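Local structure of TqaA (Penicillium aethiopicum, 5DLK) at residues D370-Q373 against N377-A380. The protein is a fungal nonribosomal peptide synthetase, represented here by its terminal condensation-like domain, which probably closes the finished peptide chain into a macrocycle. Numbering follows the deposited sequence.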
loop_
_atom_site.group_PDB
_atom_site.type_symbol
_atom_site.label_atom_id
_atom_site.label_comp_id
_atom_site.label_asym_id
_atom_site.label_seq_id
_atom_site.Cartn_x
_atom_site.Cartn_y
_atom_site.Cartn_z
ATOM N N ASP A 370 5.052 -17.603 -3.792
ATOM C CA ASP A 370 4.856 -18.883 -3.112
ATOM C C ASP A 370 3.534 -19.510 -3.544
ATOM O O ASP A 370 3.442 -20.721 -3.711
ATOM C CB ASP A 370 4.865 -18.738 -1.591
ATOM C CG ASP A 370 6.251 -18.417 -1.036
ATOM O OD1 ASP A 370 7.234 -18.480 -1.803
ATOM O OD2 ASP A 370 6.332 -18.108 0.167
ATOM N N ILE A 371 2.507 -18.693 -3.720
ATOM C CA ILE A 371 1.266 -19.220 -4.307
ATOM C C ILE A 371 1.557 -19.877 -5.651
ATOM O O ILE A 371 1.136 -21.022 -5.905
ATOM C CB ILE A 371 0.198 -18.119 -4.507
ATOM C CG1 ILE A 371 -0.273 -17.591 -3.148
ATOM C CG2 ILE A 371 -1.022 -18.679 -5.313
ATOM C CD1 ILE A 371 -1.217 -16.363 -3.261
ATOM N N PHE A 372 2.278 -19.171 -6.514
ATOM C CA PHE A 372 2.531 -19.685 -7.848
ATOM C C PHE A 372 3.470 -20.911 -7.793
ATOM O O PHE A 372 3.218 -21.912 -8.465
ATOM C CB PHE A 372 3.100 -18.594 -8.770
ATOM C CG PHE A 372 2.091 -17.520 -9.147
ATOM C CD1 PHE A 372 0.729 -17.772 -9.060
ATOM C CD2 PHE A 372 2.508 -16.259 -9.571
ATOM C CE1 PHE A 372 -0.192 -16.791 -9.394
ATOM C CE2 PHE A 372 1.588 -15.281 -9.905
ATOM C CZ PHE A 372 0.226 -15.558 -9.812
ATOM N N GLN A 373 4.548 -20.833 -7.007
ATOM C CA GLN A 373 5.441 -21.988 -6.886
ATOM C C GLN A 373 4.776 -23.249 -6.332
ATOM O O GLN A 373 4.937 -24.335 -6.893
ATOM C CB GLN A 373 6.644 -21.656 -5.997
ATOM C CG GLN A 373 7.757 -22.698 -6.119
ATOM C CD GLN A 373 8.983 -22.328 -5.314
ATOM O OE1 GLN A 373 9.360 -21.155 -5.240
ATOM N NE2 GLN A 373 9.620 -23.328 -4.705
ATOM N N ASN A 377 1.280 -24.642 -11.599
ATOM C CA ASN A 377 2.369 -24.936 -12.535
ATOM C C ASN A 377 2.935 -23.694 -13.193
ATOM O O ASN A 377 3.740 -23.797 -14.116
ATOM C CB ASN A 377 1.890 -25.867 -13.649
ATOM C CG ASN A 377 1.592 -27.250 -13.152
ATOM O OD1 ASN A 377 2.192 -27.710 -12.185
ATOM N ND2 ASN A 377 0.649 -27.924 -13.803
ATOM N N TRP A 378 2.462 -22.525 -12.773
ATOM C CA TRP A 378 2.900 -21.273 -13.384
ATOM C C TRP A 378 4.291 -20.880 -12.864
ATOM O O TRP A 378 4.630 -21.172 -11.717
ATOM C CB TRP A 378 1.898 -20.145 -13.087
ATOM C CG TRP A 378 0.441 -20.468 -13.364
ATOM C CD1 TRP A 378 -0.064 -21.577 -14.004
ATOM C CD2 TRP A 378 -0.692 -19.668 -12.999
ATOM N NE1 TRP A 378 -1.443 -21.501 -14.061
ATOM C CE2 TRP A 378 -1.849 -20.339 -13.455
ATOM C CE3 TRP A 378 -0.844 -18.448 -12.331
ATOM C CZ2 TRP A 378 -3.131 -19.829 -13.262
ATOM C CZ3 TRP A 378 -2.130 -17.941 -12.148
ATOM C CH2 TRP A 378 -3.249 -18.637 -12.603
ATOM N N PRO A 379 5.098 -20.212 -13.703
ATOM C CA PRO A 379 6.392 -19.716 -13.219
ATOM C C PRO A 379 6.211 -18.906 -11.941
ATOM O O PRO A 379 5.258 -18.134 -11.846
ATOM C CB PRO A 379 6.888 -18.833 -14.367
ATOM C CG PRO A 379 6.215 -19.373 -15.581
ATOM C CD PRO A 379 4.866 -19.880 -15.119
ATOM N N ALA A 380 7.082 -19.108 -10.959
ATOM C CA ALA A 380 6.931 -18.438 -9.665
ATOM C C ALA A 380 6.944 -16.909 -9.791
ATOM O O ALA A 380 6.271 -16.212 -9.024
ATOM C CB ALA A 380 8.030 -18.897 -8.699
#
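Both Phe372 and Trp378 set CG anti to their own carbonyl carbon (chi1 -70° and -50°), and these torsions bring the two aromatic side chains together at the end of helix 368-375. Their closest approach is 3.4 Å, from Phe372 CE1 to Trp378 CE3, and CE1 lies 3.6 Å from Trp378 CZ3 as well. The phenyl ring thus presents one flank to the benzo part of the indole. The ring planes are inclined at 48° and the centroids of the six-membered rings lie 5.3 Å apart. On the other flank of the phenyl ring, Ala380 O sits at the edge in the ring plane, 3.8 Å from Phe372 CD2, while Pro379 O approaches Phe372 CB.

The example illustrates how a helix of a condensation-type domain can pack against the loop that follows it: the chain reverses and runs back alongside the last turn on its way to strand 386-390. Thr376 marks the reversal, its OG1 hydrogen-bonded to both Phe372 O and Trp378 N. Replacing Phe372 with an alanine would probably open a gap beside the indole and leave Trp378 freer to turn. Further along, the contact thins toward solvent, where Gln373 CB meets the methyl of Ala380 at 4.1 Å. Beyond the pair, Trp378 also touches Met241, and Phe372 rests on Thr382.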